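Local coordinates for protein aldose 1-epimerase (Caenorhabditis elegans, PDB 1LUR) that probably catalyses the interconversion of the alpha and beta anomers of aldose sugars, as a mutarotase of the GalM family, at residues 25-30 / 120-125; 49-54 / 172-177; 275-280 / 303-308. One frame throughout, in Å; residues are numbered along the deposited sequence.

In the fold
All three contacts are buried. Interaction 1 lays one sheet against another by apolar packing, without hydrogen bonds between its segments. Interaction 2 fixes a loop to a strand with two backbone hydrogen bonds about a single bridge, and with apolar packing on an indole and a tyrosine. Interaction 3, the nearest to the centre of the chain, is an antiparallel strand pair inside a sheet, with polar side chains gathered on one face. Interactions 2 and 3 reach that same sheet through the neighbouring strands 170-175 and 300-305, and they touch where His172 NE2 comes to 3.1 Å from Glu303 OE1. Interaction 1 stands apart, its centre about 22 Å from that of interaction 3.

Interaction 1: 25-30 / 120-125; sequences ATLLPF and ESVSFS
Val122 and Phe124 both direct their side chains across to Leu27 and its neighbours, giving a purely apolar contact between strands that are not partners in one sheet. The strand axes pass 9.1 Å apart and run nearly parallel, at 19°, a spacing filled by side chains instead of backbone bonds. At Val122, CG1 lies between the backbone N and the carbonyl carbon (chi1 60°) and does all the touching: it meets Leu27 CG at 3.7 Å and Leu27 CD2 equally closely, the two side chains sliding past each other in opposite directions. Two residues on, CG of Phe124 is anti to its carbonyl carbon (chi1 -59°), which sends the ring across to where strand 25-28 ends. Leu27 CB abuts the rim of the ring, near its plane, 3.7 Å from Phe124 CZ. The next corner, Phe124 CE2, comes to 3.6 Å from Pro29 CA, and Pro29 CG adds a looser contact where the strand gives way to a turn. Replacing Phe124 by an alanine would probably leave Leu27 and Pro29 without their shared partner and open a gap between the sheets. Ile15, Trp112 and Tyr145 also pack on this ring. In keeping with the layered all-beta fold of GalM-type mutarotases, two separate sheets pack face to face: that of 24-28 on the nine-stranded one near its edge, where 121-129 adjoins the outermost strand 113-118.

Interaction 2: 49-54 / 172-177; sequences LVLGFD and HAYWNL
Leu49, Leu51 and Tyr174 give up the most surface here, and the backbone ties them in. Leu49 O accepts a straight bond from Asn176 N (2.9 Å, 170° at the hydrogen), and Leu51 N donates to Tyr174 O at 3.0 Å, so Val50 is bridged to Trp175 although 49-54 forms no regular strand. The side chain of Leu49 touches with two atoms: CB beside Trp175 CE3, and CD2 reaching Leu177 CD2 at 3.7 Å. With CG beside the backbone N (chi1 -58°) and CD1 carried straight on (chi2 -178°), Leu51 lays CD1 against Tyr174 CB at 3.6 Å. Val50, which follows Leu49 in the chain, sets CG1 over one face of the indole, toward the rim, 3.4 Å from the centroid of the six-membered ring of Trp175, a tight CH-pi contact. A water accepts from Tyr174 N at 2.6 Å and donates only weakly to Leu51 O. The hydroxyl of Tyr174 is bonded to Ala64 O. Strand 33-40 packs on Leu49 and Trp175 through Leu37, and a backbone hydrogen bond between Trp175 and Leu300 joins strand 300-305; the loop after strand 46-48 is thereby fastened to the end of strand 170-175.

Interaction 3: 275-280 / 303-308; sequences VIHLYA and EPQFHS
Glu303 and His277 face each other as a hydrogen-bonded pair of two antiparallel strands, and their side chains run side by side on the same face. Their backbones exchange two bonds, His277 N to Glu303 O at 2.8 Å and Glu303 N to His277 O at 2.9 Å. Out along Glu303, CB lies near His277 CB and His277 O, and CG passes 3.5 Å from the same carbonyl oxygen. From there the chain extends (chi2 171°), bringing CD beside His277 CD2. At the tip OE1 meets the imidazole edge, 3.4 Å from His277 CD2, with carboxylate and ring planes 68° apart; OE2 stays a little farther from that carbon. The ring is fixed on its nitrogens by Asp238 and Asp240 of strand 238-243, while His172 flanks Glu303. A glutamate beside histidines and an aspartate is the active-site pattern of GalM-type mutarotases, and Glu303 and His172 are probably the base and acid here. Farther along, Gln305 N bonds to Val275 O, and Gln305 NE2 donates to Phe306 O at 3.0 Å, and weakly to Ser308 OG, bracing the turn that follows the strand. Val275 CG1 rests over the centre of the His307 ring, a CH-pi contact of 3.6 Å to its centroid. The opposite face carries Ile276 and Pro304, with Ile331 of strand 327-337 packed on Pro304. In the sheet, strands 275-279 and 300-305 lie between 238-243 and 170-175.

Interaction 1: 25-30 / 120-125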
loop_
_atom_site.group_PDB
_atom_site.type_symbol
_atom_site.label_atom_id
_atom_site.label_comp_id
_atom_site.label_asym_id
_atom_site.label_seq_id
_atom_site.Cartn_x
_atom_site.Cartn_y
_atom_site.Cartn_z
ATOM N N ALA A 25 5.236 -0.089 -16.025
ATOM C CA ALA A 25 4.195 0.001 -15.012
ATOM C C ALA A 25 2.901 0.424 -15.687
ATOM O O ALA A 25 2.897 1.320 -16.529
ATOM C CB ALA A 25 4.581 1.018 -13.948
ATOM N N THR A 26 1.807 -0.233 -15.330
ATOM C CA THR A 26 0.520 0.101 -15.913
ATOM C C THR A 26 -0.388 0.615 -14.800
ATOM O O THR A 26 -0.611 -0.071 -13.805
ATOM C CB THR A 26 -0.124 -1.119 -16.579
ATOM O OG1 THR A 26 0.768 -1.643 -17.572
ATOM C CG2 THR A 26 -1.430 -0.724 -17.248
ATOM N N LEU A 27 -0.899 1.829 -14.975
ATOM C CA LEU A 27 -1.778 2.442 -13.989
ATOM C C LEU A 27 -3.217 2.550 -14.487
ATOM O O LEU A 27 -3.484 2.454 -15.686
ATOM C CB LEU A 27 -1.265 3.833 -13.625
ATOM C CG LEU A 27 0.174 3.937 -13.110
ATOM C CD1 LEU A 27 0.385 2.920 -11.996
ATOM C CD2 LEU A 27 1.162 3.689 -14.248
ATOM N N LEU A 28 -4.136 2.764 -13.551
ATOM C CA LEU A 28 -5.553 2.891 -13.862
ATOM C C LEU A 28 -6.109 4.075 -13.074
ATOM O O LEU A 28 -5.957 4.145 -11.854
ATOM C CB LEU A 28 -6.288 1.605 -13.470
ATOM C CG LEU A 28 -7.757 1.439 -13.871
ATOM C CD1 LEU A 28 -7.882 1.410 -15.395
ATOM C CD2 LEU A 28 -8.291 0.143 -13.275
ATOM N N PRO A 29 -6.749 5.028 -13.768
ATOM C CA PRO A 29 -7.327 6.212 -13.127
ATOM C C PRO A 29 -8.230 5.844 -11.957
ATOM O O PRO A 29 -8.273 6.549 -10.944
ATOM C CB PRO A 29 -8.100 6.874 -14.263
ATOM C CG PRO A 29 -7.285 6.521 -15.466
ATOM C CD PRO A 29 -6.973 5.063 -15.225
ATOM N N PHE A 30 -8.952 4.736 -12.099
ATOM C CA PHE A 30 -9.847 4.291 -11.040
ATOM C C PHE A 30 -9.035 3.848 -9.836
ATOM O O PHE A 30 -8.268 2.885 -9.903
ATOM C CB PHE A 30 -10.722 3.136 -11.518
ATOM C CG PHE A 30 -11.675 2.639 -10.475
ATOM C CD1 PHE A 30 -12.738 3.432 -10.052
ATOM C CD2 PHE A 30 -11.497 1.391 -9.894
ATOM C CE1 PHE A 30 -13.610 2.985 -9.061
ATOM C CE2 PHE A 30 -12.361 0.934 -8.902
ATOM C CZ PHE A 30 -13.420 1.734 -8.485
ATOM N N GLU A 120 7.298 8.142 -19.015
ATOM C CA GLU A 120 7.739 7.458 -17.802
ATOM C C GLU A 120 7.068 7.906 -16.508
ATOM O O GLU A 120 7.500 7.516 -15.417
ATOM C CB GLU A 120 9.255 7.605 -17.653
ATOM C CG GLU A 120 9.707 8.986 -17.210
ATOM C CD GLU A 120 9.187 10.092 -18.108
ATOM O OE1 GLU A 120 9.570 10.130 -19.297
ATOM O OE2 GLU A 120 8.388 10.923 -17.624
ATOM N N SER A 121 6.013 8.706 -16.613
ATOM C CA SER A 121 5.325 9.175 -15.412
ATOM C C SER A 121 3.857 9.513 -15.662
ATOM O O SER A 121 3.457 9.805 -16.787
ATOM C CB SER A 121 6.053 10.411 -14.867
ATOM O OG SER A 121 5.439 10.924 -13.702
ATOM N N VAL A 122 3.062 9.466 -14.597
ATOM C CA VAL A 122 1.639 9.771 -14.675
ATOM C C VAL A 122 1.184 10.268 -13.307
ATOM O O VAL A 122 1.577 9.715 -12.278
ATOM C CB VAL A 122 0.796 8.525 -15.078
ATOM C CG1 VAL A 122 0.972 7.417 -14.047
ATOM C CG2 VAL A 122 -0.676 8.907 -15.199
ATOM N N SER A 123 0.381 11.326 -13.294
ATOM C CA SER A 123 -0.115 11.877 -12.042
ATOM C C SER A 123 -1.634 11.877 -12.046
ATOM O O SER A 123 -2.262 12.152 -13.069
ATOM C CB SER A 123 0.397 13.301 -11.829
ATOM O OG SER A 123 1.814 13.338 -11.750
ATOM N N PHE A 124 -2.216 11.551 -10.894
ATOM C CA PHE A 124 -3.665 11.504 -10.731
ATOM C C PHE A 124 -4.049 12.466 -9.621
ATOM O O PHE A 124 -3.269 12.703 -8.702
ATOM C CB PHE A 124 -4.133 10.109 -10.313
ATOM C CG PHE A 124 -3.776 9.022 -11.280
ATOM C CD1 PHE A 124 -2.761 8.120 -10.987
ATOM C CD2 PHE A 124 -4.476 8.878 -12.476
ATOM C CE1 PHE A 124 -2.447 7.085 -11.867
ATOM C CE2 PHE A 124 -4.171 7.850 -13.365
ATOM C CZ PHE A 124 -3.153 6.950 -13.058
ATOM N N SER A 125 -5.252 13.020 -9.701
ATOM C CA SER A 125 -5.701 13.946 -8.676
ATOM C C SER A 125 -7.162 13.656 -8.368
ATOM O O SER A 125 -7.886 13.138 -9.213
ATOM C CB SER A 125 -5.540 15.391 -9.143
ATOM O OG SER A 125 -5.832 16.292 -8.083
#

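Interaction 2: 49-54 / 172-177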
loop_
_atom_site.group_PDB
_atom_site.type_symbol
_atom_site.label_atom_id
_atom_site.label_comp_id
_atom_site.label_asym_id
_atom_site.label_seq_id
_atom_site.Cartn_x
_atom_site.Cartn_y
_atom_site.Cartn_z
ATOM N N LEU A 49 5.150 -8.406 -11.460
ATOM C CA LEU A 49 5.351 -8.502 -10.024
ATOM C C LEU A 49 4.151 -8.224 -9.117
ATOM O O LEU A 49 4.222 -8.475 -7.918
ATOM C CB LEU A 49 6.516 -7.595 -9.626
ATOM C CG LEU A 49 7.790 -7.778 -10.462
ATOM C CD1 LEU A 49 8.840 -6.776 -10.012
ATOM C CD2 LEU A 49 8.309 -9.206 -10.311
ATOM N N VAL A 50 3.056 -7.716 -9.671
ATOM C CA VAL A 50 1.879 -7.433 -8.849
ATOM C C VAL A 50 0.620 -8.138 -9.347
ATOM O O VAL A 50 0.434 -8.338 -10.552
ATOM C CB VAL A 50 1.582 -5.913 -8.783
ATOM C CG1 VAL A 50 2.803 -5.171 -8.268
ATOM C CG2 VAL A 50 1.172 -5.392 -10.152
ATOM N N LEU A 51 -0.244 -8.520 -8.412
ATOM C CA LEU A 51 -1.484 -9.199 -8.770
ATOM C C LEU A 51 -2.381 -8.183 -9.454
ATOM O O LEU A 51 -2.055 -6.997 -9.503
ATOM C CB LEU A 51 -2.169 -9.755 -7.521
ATOM C CG LEU A 51 -1.319 -10.738 -6.711
ATOM C CD1 LEU A 51 -2.114 -11.251 -5.520
ATOM C CD2 LEU A 51 -0.880 -11.895 -7.602
ATOM N N GLY A 52 -3.504 -8.646 -9.989
ATOM C CA GLY A 52 -4.411 -7.739 -10.661
ATOM C C GLY A 52 -5.471 -8.433 -11.496
ATOM O O GLY A 52 -5.844 -9.576 -11.227
ATOM N N PHE A 53 -5.956 -7.734 -12.514
ATOM C CA PHE A 53 -6.980 -8.274 -13.395
ATOM C C PHE A 53 -6.684 -7.883 -14.831
ATOM O O PHE A 53 -6.074 -6.845 -15.089
ATOM C CB PHE A 53 -8.348 -7.741 -12.972
ATOM C CG PHE A 53 -8.678 -8.018 -11.533
ATOM C CD1 PHE A 53 -8.931 -9.317 -11.101
ATOM C CD2 PHE A 53 -8.692 -6.985 -10.599
ATOM C CE1 PHE A 53 -9.195 -9.588 -9.760
ATOM C CE2 PHE A 53 -8.954 -7.242 -9.254
ATOM C CZ PHE A 53 -9.205 -8.548 -8.832
ATOM N N ASP A 54 -7.122 -8.716 -15.767
ATOM C CA ASP A 54 -6.897 -8.451 -17.181
ATOM C C ASP A 54 -7.826 -7.369 -17.744
ATOM O O ASP A 54 -7.531 -6.778 -18.780
ATOM C CB ASP A 54 -7.037 -9.757 -17.980
ATOM C CG ASP A 54 -5.970 -10.790 -17.612
ATOM O OD1 ASP A 54 -6.108 -11.967 -18.006
ATOM O OD2 ASP A 54 -4.983 -10.429 -16.933
ATOM N N HIS A 172 -1.816 -0.109 -2.097
ATOM C CA HIS A 172 -2.152 -1.488 -1.779
ATOM C C HIS A 172 -1.798 -2.565 -2.802
ATOM O O HIS A 172 -2.579 -3.492 -3.024
ATOM C CB HIS A 172 -3.650 -1.562 -1.455
ATOM C CG HIS A 172 -3.994 -2.590 -0.421
ATOM N ND1 HIS A 172 -3.802 -3.942 -0.616
ATOM C CD2 HIS A 172 -4.507 -2.459 0.827
ATOM C CE1 HIS A 172 -4.181 -4.599 0.467
ATOM N NE2 HIS A 172 -4.613 -3.724 1.357
ATOM N N ALA A 173 -0.627 -2.462 -3.419
ATOM C CA ALA A 173 -0.228 -3.463 -4.407
ATOM C C ALA A 173 0.186 -4.765 -3.723
ATOM O O ALA A 173 0.884 -4.749 -2.711
ATOM C CB ALA A 173 0.924 -2.933 -5.253
ATOM N N TYR A 174 -0.272 -5.886 -4.272
ATOM C CA TYR A 174 0.040 -7.214 -3.746
ATOM C C TYR A 174 1.218 -7.707 -4.584
ATOM O O TYR A 174 1.106 -7.804 -5.807
ATOM C CB TYR A 174 -1.137 -8.174 -3.936
ATOM C CG TYR A 174 -2.328 -7.961 -3.020
ATOM C CD1 TYR A 174 -3.146 -6.834 -3.140
ATOM C CD2 TYR A 174 -2.674 -8.925 -2.073
ATOM C CE1 TYR A 174 -4.285 -6.683 -2.339
ATOM C CE2 TYR A 174 -3.803 -8.783 -1.272
ATOM C CZ TYR A 174 -4.605 -7.665 -1.408
ATOM O OH TYR A 174 -5.721 -7.540 -0.609
ATOM N N TRP A 175 2.332 -8.033 -3.935
ATOM C CA TRP A 175 3.512 -8.500 -4.652
ATOM C C TRP A 175 3.806 -9.998 -4.650
ATOM O O TRP A 175 3.651 -10.684 -3.643
ATOM C CB TRP A 175 4.748 -7.756 -4.144
ATOM C CG TRP A 175 4.621 -6.270 -4.203
ATOM C CD1 TRP A 175 4.069 -5.456 -3.254
ATOM C CD2 TRP A 175 5.029 -5.413 -5.278
ATOM N NE1 TRP A 175 4.111 -4.146 -3.670
ATOM C CE2 TRP A 175 4.694 -4.091 -4.909
ATOM C CE3 TRP A 175 5.643 -5.634 -6.519
ATOM C CZ2 TRP A 175 4.954 -2.992 -5.736
ATOM C CZ3 TRP A 175 5.902 -4.541 -7.340
ATOM C CH2 TRP A 175 5.556 -3.239 -6.943
ATOM N N ASN A 176 4.245 -10.475 -5.810
ATOM C CA ASN A 176 4.601 -11.870 -6.056
ATOM C C ASN A 176 5.622 -11.731 -7.181
ATOM O O ASN A 176 5.274 -11.372 -8.304
ATOM C CB ASN A 176 3.388 -12.674 -6.533
ATOM C CG ASN A 176 3.729 -14.124 -6.815
ATOM O OD1 ASN A 176 4.589 -14.419 -7.648
ATOM N ND2 ASN A 176 3.063 -15.037 -6.119
ATOM N N LEU A 177 6.882 -12.009 -6.868
ATOM C CA LEU A 177 7.965 -11.898 -7.837
ATOM C C LEU A 177 8.276 -13.057 -8.788
ATOM O O LEU A 177 9.064 -12.879 -9.716
ATOM C CB LEU A 177 9.245 -11.519 -7.088
ATOM C CG LEU A 177 9.070 -10.465 -5.986
ATOM C CD1 LEU A 177 10.414 -10.175 -5.326
ATOM C CD2 LEU A 177 8.479 -9.193 -6.577
HETATM O O HOH W 1 -1.441 -5.606 -6.545
#

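Interaction 3: 275-280 / 303-308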
loop_
_atom_site.group_PDB
_atom_site.type_symbol
_atom_site.label_atom_id
_atom_site.label_comp_id
_atom_site.label_asym_id
_atom_site.label_seq_id
_atom_site.Cartn_x
_atom_site.Cartn_y
_atom_site.Cartn_z
ATOM N N VAL A 275 5.942 3.442 8.962
ATOM C CA VAL A 275 5.700 2.009 9.049
ATOM C C VAL A 275 5.360 1.406 7.699
ATOM O O VAL A 275 5.098 2.116 6.725
ATOM C CB VAL A 275 4.533 1.670 10.028
ATOM C CG1 VAL A 275 4.659 2.484 11.300
ATOM C CG2 VAL A 275 3.189 1.907 9.363
ATOM N N ILE A 276 5.389 0.085 7.644
ATOM C CA ILE A 276 5.072 -0.633 6.429
ATOM C C ILE A 276 4.157 -1.767 6.842
ATOM O O ILE A 276 4.562 -2.663 7.589
ATOM C CB ILE A 276 6.313 -1.226 5.741
ATOM C CG1 ILE A 276 7.230 -0.103 5.248
ATOM C CG2 ILE A 276 5.876 -2.123 4.602
ATOM C CD1 ILE A 276 8.454 -0.590 4.481
ATOM N N HIS A 277 2.917 -1.719 6.376
ATOM C CA HIS A 277 1.959 -2.760 6.709
ATOM C C HIS A 277 2.136 -3.932 5.760
ATOM O O HIS A 277 2.052 -3.771 4.540
ATOM C CB HIS A 277 0.526 -2.242 6.598
ATOM C CG HIS A 277 -0.500 -3.232 7.045
ATOM N ND1 HIS A 277 -0.776 -3.466 8.375
ATOM C CD2 HIS A 277 -1.287 -4.080 6.342
ATOM C CE1 HIS A 277 -1.691 -4.415 8.472
ATOM N NE2 HIS A 277 -2.017 -4.805 7.252
ATOM N N LEU A 278 2.381 -5.109 6.328
ATOM C CA LEU A 278 2.573 -6.320 5.552
ATOM C C LEU A 278 1.364 -7.231 5.710
ATOM O O LEU A 278 0.981 -7.570 6.829
ATOM C CB LEU A 278 3.824 -7.062 6.031
ATOM C CG LEU A 278 5.128 -6.261 6.094
ATOM C CD1 LEU A 278 6.221 -7.090 6.756
ATOM C CD2 LEU A 278 5.534 -5.848 4.685
ATOM N N TYR A 279 0.764 -7.613 4.591
ATOM C CA TYR A 279 -0.400 -8.490 4.601
ATOM C C TYR A 279 -0.101 -9.699 3.717
ATOM O O TYR A 279 0.019 -9.579 2.495
ATOM C CB TYR A 279 -1.639 -7.745 4.094
ATOM C CG TYR A 279 -2.845 -8.629 3.882
ATOM C CD1 TYR A 279 -3.300 -9.478 4.889
ATOM C CD2 TYR A 279 -3.537 -8.612 2.673
ATOM C CE1 TYR A 279 -4.420 -10.291 4.692
ATOM C CE2 TYR A 279 -4.650 -9.418 2.468
ATOM C CZ TYR A 279 -5.086 -10.254 3.480
ATOM O OH TYR A 279 -6.186 -11.053 3.272
ATOM N N ALA A 280 0.010 -10.865 4.349
ATOM C CA ALA A 280 0.302 -12.112 3.650
ATOM C C ALA A 280 -0.790 -12.654 2.732
ATOM O O ALA A 280 -0.733 -13.816 2.322
ATOM C CB ALA A 280 0.715 -13.182 4.660
ATOM N N GLU A 303 2.355 -2.168 2.176
ATOM C CA GLU A 303 1.747 -0.849 2.301
ATOM C C GLU A 303 2.455 0.142 3.216
ATOM O O GLU A 303 2.228 0.148 4.429
ATOM C CB GLU A 303 0.301 -1.027 2.780
ATOM C CG GLU A 303 -0.310 -2.357 2.351
ATOM C CD GLU A 303 -1.665 -2.652 2.981
ATOM O OE1 GLU A 303 -2.026 -3.843 3.067
ATOM O OE2 GLU A 303 -2.376 -1.709 3.381
ATOM N N PRO A 304 3.339 0.982 2.647
ATOM C CA PRO A 304 4.061 1.986 3.435
ATOM C C PRO A 304 2.971 2.957 3.876
ATOM O O PRO A 304 2.204 3.430 3.044
ATOM C CB PRO A 304 5.008 2.604 2.416
ATOM C CG PRO A 304 5.316 1.438 1.509
ATOM C CD PRO A 304 3.947 0.822 1.313
ATOM N N GLN A 305 2.900 3.266 5.163
ATOM C CA GLN A 305 1.853 4.176 5.643
ATOM C C GLN A 305 2.158 4.625 7.062
ATOM O O GLN A 305 3.197 4.274 7.625
ATOM C CB GLN A 305 0.533 3.396 5.693
ATOM C CG GLN A 305 0.648 2.206 6.668
ATOM C CD GLN A 305 -0.638 1.419 6.886
ATOM O OE1 GLN A 305 -1.172 0.806 5.965
ATOM N NE2 GLN A 305 -1.128 1.420 8.125
ATOM N N PHE A 306 1.237 5.396 7.636
ATOM C CA PHE A 306 1.388 5.875 9.001
ATOM C C PHE A 306 0.740 4.747 9.793
ATOM O O PHE A 306 -0.027 3.954 9.231
ATOM C CB PHE A 306 0.597 7.167 9.257
ATOM C CG PHE A 306 1.245 8.398 8.715
ATOM C CD1 PHE A 306 0.854 8.928 7.493
ATOM C CD2 PHE A 306 2.255 9.037 9.433
ATOM C CE1 PHE A 306 1.457 10.086 6.991
ATOM C CE2 PHE A 306 2.863 10.188 8.946
ATOM C CZ PHE A 306 2.467 10.717 7.726
ATOM N N HIS A 307 1.028 4.672 11.088
ATOM C CA HIS A 307 0.450 3.622 11.921
ATOM C C HIS A 307 -1.045 3.468 11.711
ATOM O O HIS A 307 -1.775 4.459 11.618
ATOM C CB HIS A 307 0.670 3.921 13.405
ATOM C CG HIS A 307 2.109 4.041 13.796
ATOM N ND1 HIS A 307 2.960 4.967 13.232
ATOM C CD2 HIS A 307 2.838 3.372 14.720
ATOM C CE1 HIS A 307 4.151 4.866 13.794
ATOM N NE2 HIS A 307 4.104 3.905 14.700
ATOM N N SER A 308 -1.498 2.222 11.659
ATOM C CA SER A 308 -2.914 1.947 11.474
ATOM C C SER A 308 -3.647 2.437 12.734
ATOM O O SER A 308 -3.107 2.357 13.839
ATOM C CB SER A 308 -3.130 0.446 11.288
ATOM O OG SER A 308 -2.524 -0.023 10.098
#